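PDB 5EUH: putative GGDEF domain membrane protein, which probably catalyses the condensation of two GTP molecules into the second messenger cyclic di-GMP through its GGDEF domain, the part of the membrane protein present here. Local coordinates for residues G96-A101 / I125-W130; S34-D39 / V87-T92. All coordinates share one frame; numbering follows the deposited sequence.

Contact 1: residues G96-A101 / I125-W130. With C2E (9,9'-[(2R,3R,3aS,5S,7aR,9R,10R,10aS,12S,14aR)-3,5,10,12-tetrahydroxy-5,12-dioxidooctahydro-2H,7H-difuro[3,2-d:3',2'-j][1,3,7,9,2,8]tetraoxadiphosphacyclododecine-2,9-diyl]bis(2-amino-1,9-dihydro-6H-purin-6-one)), chain E.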
loop_
_atom_site.group_PDB
_atom_site.type_symbol
_atom_site.label_atom_id
_atom_site.label_comp_id
_atom_site.label_asym_id
_atom_site.label_seq_id
_atom_site.Cartn_x
_atom_site.Cartn_y
_atom_site.Cartn_z
ATOM N N GLY A 96 -11.729 -1.334 -8.773
ATOM C CA GLY A 96 -10.774 -2.427 -8.761
ATOM C C GLY A 96 -9.686 -2.255 -7.724
ATOM O O GLY A 96 -9.187 -3.242 -7.175
ATOM N N ALA A 97 -9.305 -1.007 -7.437
ATOM C CA ALA A 97 -8.296 -0.761 -6.414
ATOM C C ALA A 97 -8.794 -1.160 -5.032
ATOM O O ALA A 97 -8.004 -1.613 -4.197
ATOM C CB ALA A 97 -7.882 0.709 -6.428
ATOM N N GLN A 98 -10.093 -1.002 -4.773
ATOM C CA GLN A 98 -10.645 -1.405 -3.483
ATOM C C GLN A 98 -10.618 -2.917 -3.319
ATOM O O GLN A 98 -10.347 -3.424 -2.224
ATOM C CB GLN A 98 -12.072 -0.884 -3.333
ATOM C CG GLN A 98 -12.203 0.621 -3.412
ATOM C CD GLN A 98 -13.639 1.075 -3.293
ATOM O OE1 GLN A 98 -14.120 1.874 -4.095
ATOM N NE2 GLN A 98 -14.335 0.565 -2.284
ATOM N N GLN A 99 -10.907 -3.653 -4.395
ATOM C CA GLN A 99 -10.882 -5.110 -4.329
ATOM C C GLN A 99 -9.484 -5.622 -4.015
ATOM O O GLN A 99 -9.323 -6.582 -3.254
ATOM C CB GLN A 99 -11.383 -5.703 -5.643
ATOM C CG GLN A 99 -12.691 -5.120 -6.134
ATOM C CD GLN A 99 -13.241 -5.872 -7.323
ATOM O OE1 GLN A 99 -13.722 -6.996 -7.190
ATOM N NE2 GLN A 99 -13.166 -5.260 -8.499
ATOM N N ILE A 100 -8.460 -5.001 -4.604
ATOM C CA ILE A 100 -7.084 -5.362 -4.277
ATOM C C ILE A 100 -6.806 -5.091 -2.808
ATOM O O ILE A 100 -6.161 -5.892 -2.122
ATOM C CB ILE A 100 -6.100 -4.588 -5.175
ATOM C CG1 ILE A 100 -6.388 -4.842 -6.653
ATOM C CG2 ILE A 100 -4.665 -4.954 -4.828
ATOM C CD1 ILE A 100 -5.668 -3.886 -7.564
ATOM N N ALA A 101 -7.290 -3.953 -2.307
ATOM C CA ALA A 101 -7.040 -3.577 -0.922
ATOM C C ALA A 101 -7.726 -4.533 0.042
ATOM O O ALA A 101 -7.136 -4.930 1.052
ATOM C CB ALA A 101 -7.504 -2.143 -0.684
ATOM N N ILE A 125 -5.415 0.840 5.076
ATOM C CA ILE A 125 -5.172 1.122 3.667
ATOM C C ILE A 125 -5.941 2.373 3.269
ATOM O O ILE A 125 -7.133 2.497 3.566
ATOM C CB ILE A 125 -5.577 -0.070 2.776
ATOM C CG1 ILE A 125 -4.743 -1.306 3.122
ATOM C CG2 ILE A 125 -5.406 0.274 1.308
ATOM C CD1 ILE A 125 -5.127 -2.537 2.346
ATOM N N GLY A 126 -5.261 3.290 2.600
ATOM C CA GLY A 126 -5.897 4.459 2.003
ATOM C C GLY A 126 -5.735 4.439 0.512
ATOM O O GLY A 126 -4.671 4.083 -0.008
ATOM N N ILE A 127 -6.791 4.826 -0.208
ATOM C CA ILE A 127 -6.838 4.756 -1.660
ATOM C C ILE A 127 -7.175 6.130 -2.221
ATOM O O ILE A 127 -8.085 6.806 -1.728
ATOM C CB ILE A 127 -7.870 3.718 -2.150
ATOM C CG1 ILE A 127 -7.718 2.395 -1.402
ATOM C CG2 ILE A 127 -7.748 3.510 -3.652
ATOM C CD1 ILE A 127 -8.578 1.293 -1.962
ATOM N N SER A 128 -6.443 6.536 -3.255
ATOM C CA SER A 128 -6.799 7.678 -4.084
ATOM C C SER A 128 -6.750 7.243 -5.542
ATOM O O SER A 128 -6.100 6.258 -5.893
ATOM C CB SER A 128 -5.870 8.874 -3.851
ATOM O OG SER A 128 -4.547 8.582 -4.254
ATOM N N THR A 129 -7.450 7.986 -6.397
ATOM C CA THR A 129 -7.593 7.590 -7.793
ATOM C C THR A 129 -7.754 8.819 -8.671
ATOM O O THR A 129 -8.634 9.649 -8.426
ATOM C CB THR A 129 -8.797 6.663 -7.983
ATOM O OG1 THR A 129 -8.683 5.539 -7.107
ATOM C CG2 THR A 129 -8.875 6.176 -9.421
ATOM N N TRP A 130 -6.913 8.921 -9.696
ATOM C CA TRP A 130 -7.041 9.962 -10.706
ATOM C C TRP A 130 -7.835 9.416 -11.885
ATOM O O TRP A 130 -7.604 8.286 -12.321
ATOM C CB TRP A 130 -5.665 10.440 -11.170
ATOM C CG TRP A 130 -5.722 11.439 -12.279
ATOM C CD1 TRP A 130 -5.752 12.795 -12.156
ATOM C CD2 TRP A 130 -5.755 11.162 -13.683
ATOM N NE1 TRP A 130 -5.806 13.381 -13.395
ATOM C CE2 TRP A 130 -5.808 12.399 -14.351
ATOM C CE3 TRP A 130 -5.747 9.987 -14.442
ATOM C CZ2 TRP A 130 -5.851 12.496 -15.738
ATOM C CZ3 TRP A 130 -5.792 10.085 -15.814
ATOM C CH2 TRP A 130 -5.844 11.328 -16.450
HETATM P P1 C2E E . -10.748 -6.784 -14.022
HETATM O O2P C2E E . -12.062 -6.531 -14.717
HETATM O O1P C2E E . -9.459 -6.340 -14.663
HETATM O "O5'" C2E E . -10.619 -8.349 -13.671
HETATM C "C5'" C2E E . -11.637 -9.251 -14.095
HETATM C "C4'" C2E E . -11.314 -10.685 -13.693
HETATM O "O4'" C2E E . -10.667 -11.329 -14.790
HETATM C "C3'" C2E E . -10.370 -10.805 -12.505
HETATM O "O3'" C2E E . -11.069 -11.033 -11.288
HETATM C "C2'" C2E E . -9.551 -12.033 -12.824
HETATM O "O2'" C2E E . -10.117 -13.176 -12.176
HETATM C "C1'" C2E E . -9.648 -12.211 -14.323
HETATM N N9 C2E E . -8.352 -11.785 -14.886
HETATM C C8 C2E E . -8.108 -10.610 -15.490
HETATM N N7 C2E E . -6.815 -10.533 -15.883
HETATM C C5 C2E E . -6.212 -11.678 -15.523
HETATM C C6 C2E E . -4.855 -12.249 -15.636
HETATM O O6 C2E E . -3.936 -11.608 -16.187
HETATM N N1 C2E E . -4.647 -13.471 -15.133
HETATM C C2 C2E E . -5.616 -14.186 -14.534
HETATM N N2 C2E E . -5.318 -15.416 -14.048
HETATM N N3 C2E E . -6.883 -13.721 -14.397
HETATM C C4 C2E E . -7.229 -12.500 -14.864
HETATM P P11 C2E E . -10.481 -10.455 -9.904
HETATM O O21 C2E E . -11.582 -10.476 -8.871
HETATM O O11 C2E E . -9.164 -11.126 -9.606
HETATM O O5A C2E E . -10.183 -8.930 -10.310
HETATM C C5A C2E E . -10.977 -7.878 -9.779
HETATM C C4A C2E E . -10.388 -6.538 -10.190
HETATM O O4A C2E E . -9.259 -6.270 -9.367
HETATM C C3A C2E E . -9.846 -6.525 -11.608
HETATM O O3A C2E E . -10.814 -6.117 -12.562
HETATM C C2A C2E E . -8.706 -5.535 -11.551
HETATM O O2A C2E E . -9.186 -4.222 -11.843
HETATM C C1A C2E E . -8.257 -5.583 -10.111
HETATM N N91 C2E E . -7.012 -6.366 -10.009
HETATM C C81 C2E E . -6.924 -7.639 -9.591
HETATM N N71 C2E E . -5.636 -8.058 -9.608
HETATM C C51 C2E E . -4.885 -7.035 -10.045
HETATM C C61 C2E E . -3.451 -6.798 -10.301
HETATM O O61 C2E E . -2.611 -7.699 -10.101
HETATM N N11 C2E E . -3.090 -5.591 -10.751
HETATM C C21 C2E E . -3.972 -4.601 -10.976
HETATM N N21 C2E E . -3.522 -3.407 -11.433
HETATM N N31 C2E E . -5.300 -4.753 -10.764
HETATM C C41 C2E E . -5.799 -5.922 -10.309
#

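Contact 2: residues S34-D39 / V87-T92. With C2E (9,9'-[(2R,3R,3aS,5S,7aR,9R,10R,10aS,12S,14aR)-3,5,10,12-tetrahydroxy-5,12-dioxidooctahydro-2H,7H-difuro[3,2-d:3',2'-j][1,3,7,9,2,8]tetraoxadiphosphacyclododecine-2,9-diyl]bis(2-amino-1,9-dihydro-6H-purin-6-one)), chain E.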
loop_
_atom_site.group_PDB
_atom_site.type_symbol
_atom_site.label_atom_id
_atom_site.label_comp_id
_atom_site.label_asym_id
_atom_site.label_seq_id
_atom_site.Cartn_x
_atom_site.Cartn_y
_atom_site.Cartn_z
ATOM N N SER A 34 -4.502 4.689 -9.759
ATOM C CA SER A 34 -4.838 4.532 -8.353
ATOM C C SER A 34 -3.580 4.380 -7.510
ATOM O O SER A 34 -2.556 3.869 -7.972
ATOM C CB SER A 34 -5.746 3.319 -8.137
ATOM O OG SER A 34 -6.991 3.494 -8.786
ATOM N N LEU A 35 -3.672 4.829 -6.263
ATOM C CA LEU A 35 -2.608 4.685 -5.283
ATOM C C LEU A 35 -3.123 3.930 -4.068
ATOM O O LEU A 35 -4.301 4.018 -3.716
ATOM C CB LEU A 35 -2.069 6.045 -4.838
ATOM C CG LEU A 35 -0.768 6.534 -5.466
ATOM C CD1 LEU A 35 -0.910 6.654 -6.971
ATOM C CD2 LEU A 35 -0.384 7.865 -4.851
ATOM N N LEU A 36 -2.223 3.189 -3.427
ATOM C CA LEU A 36 -2.512 2.501 -2.178
ATOM C C LEU A 36 -1.446 2.865 -1.160
ATOM O O LEU A 36 -0.251 2.782 -1.453
ATOM C CB LEU A 36 -2.550 0.980 -2.356
ATOM C CG LEU A 36 -3.567 0.344 -3.299
ATOM C CD1 LEU A 36 -3.578 -1.158 -3.084
ATOM C CD2 LEU A 36 -4.949 0.925 -3.098
ATOM N N MET A 37 -1.878 3.272 0.030
ATOM C CA MET A 37 -0.987 3.502 1.159
ATOM C C MET A 37 -1.318 2.475 2.229
ATOM O O MET A 37 -2.439 2.454 2.745
ATOM C CB MET A 37 -1.132 4.921 1.702
ATOM C CG MET A 37 -0.721 5.998 0.726
ATOM S SD MET A 37 1.052 6.025 0.420
ATOM C CE MET A 37 1.149 7.423 -0.695
ATOM N N ILE A 38 -0.351 1.626 2.552
ATOM C CA ILE A 38 -0.570 0.468 3.410
ATOM C C ILE A 38 0.366 0.589 4.602
ATOM O O ILE A 38 1.582 0.400 4.470
ATOM C CB ILE A 38 -0.337 -0.848 2.658
ATOM C CG1 ILE A 38 -1.186 -0.880 1.386
ATOM C CG2 ILE A 38 -0.656 -2.031 3.550
ATOM C CD1 ILE A 38 -0.880 -2.034 0.477
ATOM N N ASP A 39 -0.197 0.896 5.764
ATOM C CA ASP A 39 0.556 1.033 6.998
ATOM C C ASP A 39 0.198 -0.109 7.938
ATOM O O ASP A 39 -0.958 -0.536 7.997
ATOM C CB ASP A 39 0.262 2.379 7.665
ATOM C CG ASP A 39 1.356 2.811 8.618
ATOM O OD1 ASP A 39 1.535 2.151 9.661
ATOM O OD2 ASP A 39 2.033 3.820 8.333
ATOM N N VAL A 87 1.871 1.365 -3.247
ATOM C CA VAL A 87 1.784 0.619 -4.494
ATOM C C VAL A 87 1.133 1.498 -5.553
ATOM O O VAL A 87 0.228 2.286 -5.256
ATOM C CB VAL A 87 1.017 -0.715 -4.324
ATOM C CG1 VAL A 87 0.930 -1.108 -2.855
ATOM C CG2 VAL A 87 -0.370 -0.654 -4.947
ATOM N N ILE A 88 1.625 1.389 -6.785
ATOM C CA ILE A 88 1.044 2.069 -7.936
ATOM C C ILE A 88 0.183 1.066 -8.685
ATOM O O ILE A 88 0.617 -0.060 -8.953
ATOM C CB ILE A 88 2.130 2.648 -8.859
ATOM C CG1 ILE A 88 3.056 3.585 -8.091
ATOM C CG2 ILE A 88 1.496 3.387 -10.024
ATOM C CD1 ILE A 88 4.170 4.153 -8.941
ATOM N N LEU A 89 -1.037 1.468 -9.014
ATOM C CA LEU A 89 -1.972 0.641 -9.769
ATOM C C LEU A 89 -2.336 1.419 -11.023
ATOM O O LEU A 89 -3.389 2.052 -11.093
ATOM C CB LEU A 89 -3.198 0.303 -8.944
ATOM C CG LEU A 89 -2.962 -0.444 -7.633
ATOM C CD1 LEU A 89 -4.265 -0.579 -6.872
ATOM C CD2 LEU A 89 -2.352 -1.807 -7.899
ATOM N N ALA A 90 -1.450 1.381 -12.011
ATOM C CA ALA A 90 -1.714 2.072 -13.262
ATOM C C ALA A 90 -2.842 1.384 -14.016
ATOM O O ALA A 90 -2.998 0.161 -13.955
ATOM C CB ALA A 90 -0.458 2.117 -14.124
ATOM N N GLU A 91 -3.636 2.189 -14.720
ATOM C CA GLU A 91 -4.756 1.702 -15.525
ATOM C C GLU A 91 -5.715 0.859 -14.688
ATOM O O GLU A 91 -6.259 -0.144 -15.152
ATOM C CB GLU A 91 -4.253 0.931 -16.744
ATOM C CG GLU A 91 -3.220 1.704 -17.537
ATOM C CD GLU A 91 -2.850 1.032 -18.835
ATOM O OE1 GLU A 91 -3.404 -0.050 -19.119
ATOM O OE2 GLU A 91 -2.008 1.590 -19.569
ATOM N N THR A 92 -5.915 1.273 -13.439
ATOM C CA THR A 92 -6.830 0.620 -12.513
ATOM C C THR A 92 -7.755 1.672 -11.925
ATOM O O THR A 92 -7.286 2.688 -11.406
ATOM C CB THR A 92 -6.069 -0.098 -11.395
ATOM O OG1 THR A 92 -5.186 -1.073 -11.963
ATOM C CG2 THR A 92 -7.035 -0.788 -10.450
HETATM P P1 C2E E . -10.748 -6.784 -14.022
HETATM O O2P C2E E . -12.062 -6.531 -14.717
HETATM O O1P C2E E . -9.459 -6.340 -14.663
HETATM O "O5'" C2E E . -10.619 -8.349 -13.671
HETATM C "C5'" C2E E . -11.637 -9.251 -14.095
HETATM C "C4'" C2E E . -11.314 -10.685 -13.693
HETATM O "O4'" C2E E . -10.667 -11.329 -14.790
HETATM C "C3'" C2E E . -10.370 -10.805 -12.505
HETATM O "O3'" C2E E . -11.069 -11.033 -11.288
HETATM C "C2'" C2E E . -9.551 -12.033 -12.824
HETATM O "O2'" C2E E . -10.117 -13.176 -12.176
HETATM C "C1'" C2E E . -9.648 -12.211 -14.323
HETATM N N9 C2E E . -8.352 -11.785 -14.886
HETATM C C8 C2E E . -8.108 -10.610 -15.490
HETATM N N7 C2E E . -6.815 -10.533 -15.883
HETATM C C5 C2E E . -6.212 -11.678 -15.523
HETATM C C6 C2E E . -4.855 -12.249 -15.636
HETATM O O6 C2E E . -3.936 -11.608 -16.187
HETATM N N1 C2E E . -4.647 -13.471 -15.133
HETATM C C2 C2E E . -5.616 -14.186 -14.534
HETATM N N2 C2E E . -5.318 -15.416 -14.048
HETATM N N3 C2E E . -6.883 -13.721 -14.397
HETATM C C4 C2E E . -7.229 -12.500 -14.864
HETATM P P11 C2E E . -10.481 -10.455 -9.904
HETATM O O21 C2E E . -11.582 -10.476 -8.871
HETATM O O11 C2E E . -9.164 -11.126 -9.606
HETATM O O5A C2E E . -10.183 -8.930 -10.310
HETATM C C5A C2E E . -10.977 -7.878 -9.779
HETATM C C4A C2E E . -10.388 -6.538 -10.190
HETATM O O4A C2E E . -9.259 -6.270 -9.367
HETATM C C3A C2E E . -9.846 -6.525 -11.608
HETATM O O3A C2E E . -10.814 -6.117 -12.562
HETATM C C2A C2E E . -8.706 -5.535 -11.551
HETATM O O2A C2E E . -9.186 -4.222 -11.843
HETATM C C1A C2E E . -8.257 -5.583 -10.111
HETATM N N91 C2E E . -7.012 -6.366 -10.009
HETATM C C81 C2E E . -6.924 -7.639 -9.591
HETATM N N71 C2E E . -5.636 -8.058 -9.608
HETATM C C51 C2E E . -4.885 -7.035 -10.045
HETATM C C61 C2E E . -3.451 -6.798 -10.301
HETATM O O61 C2E E . -2.611 -7.699 -10.101
HETATM N N11 C2E E . -3.090 -5.591 -10.751
HETATM C C21 C2E E . -3.972 -4.601 -10.976
HETATM N N21 C2E E . -3.522 -3.407 -11.433
HETATM N N31 C2E E . -5.300 -4.753 -10.764
HETATM C C41 C2E E . -5.799 -5.922 -10.309
#

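Contact 1: residues G96-A101 / I125-W130
Ala97 and Ala101, one helical turn apart, lie against Ile125 and Ile127, packing helix 94-109 onto strand 123-130 in the alpha/beta fold of the GGDEF domain. The short axes run nearly antiparallel, at 162° and 9.4 Å apart. Small methyls suit the helix because the strand supplies the bulk: Ala97 CB meets Ile127 CG2 at 3.9 Å, and Ala101 CB touches both Ile125 CG2, at 3.8 Å, and Ile127 CD1. The CG1 arm of Ile127 stands beside its backbone N (chi1 -48°), and with the chain then extended CD1 reaches the helix, touching Gln98 CA at 3.7 Å. Gln98 crosses this arm at about a right angle; its aliphatic CG packs at the margin while its amide lies farther out.

Beyond this layer, Val160 of strand 160-162 also packs on Ala101 and both isoleucines. Gly96, Gln99 and Ile100 line the cyclic di-GMP pocket on another side of the helix. Lacking a side chain, Gly96 lets ribose O2A approach its CA, and Asp93 OD1 accepts a hydrogen bond from its N. Gln99 NE2 lies 3.5 Å from sugar atom C4A. Ile100 places CD1 over a guanine face, 3.3 Å from N31.

Contact 2: residues S34-D39 / V87-T92
Ser34 pairs with Leu89, and Leu36 with Val87, as antiparallel hydrogen-bonded pairs of the central GGDEF sheet, the short strand axes lying 5.0 Å apart, with Leu35 and Ile88 forming the non-hydrogen-bonded pair between them. Two bonds close each hydrogen-bonded pair. Those of Leu36 and Val87 lie in the carbonyl planes, whereas Ser34 N reaches Leu89 O at 3.2 Å from above its plane.

Leu36, Val87 and Leu89 share one face of the sheet. Leu36 CG touches Val87 CG2 at 3.7 Å and Leu89 CD1 at 3.8 Å, while Val87 turns its other methyl, CG1, to Ile38 CD1. Branched apolar residues suit this face, where helix 94-109 covers Leu89 and Ile38. Leu35 and Ile88 face the other way, toward helix 12-29.

From Leu89 to Thr92 the chain makes a type II beta turn. Small and polar, Ser34 suits this end: with OG beside its own backbone N (chi1 -64°), the hydroxyl donates to Thr92 O at 2.8 Å. Within the turn segment, Thr92 OG1 donates to Ala90 O, 59° out of the carbonyl plane. The same OG1 accepts a nearly straight bond (172°) from guanine amino N21 of cyclic di-GMP, 2.9 Å away.

Overall arrangement
Both contacts are buried, and their centres lie about 6 Å apart. Strands 33-40 and 123-130 are antiparallel neighbours in the sheet, so the second segment of contact 1 borders the first of contact 2, with Ile127 packing on Leu36. Contact 1 joins helix to sheet by apolar packing without a hydrogen bond across it; contact 2 joins strand to strand by a backbone ladder plus a hydroxyl bond. Both reach cyclic di-GMP, 96-101 largely through sugar and base packing and 87-92 through a polar bond. Arg71, Arg72 and Asp75 also bind it; Arg72 and Asp75 are the ends of an RxxD motif, consistent with the inhibitory site of diguanylate cyclases.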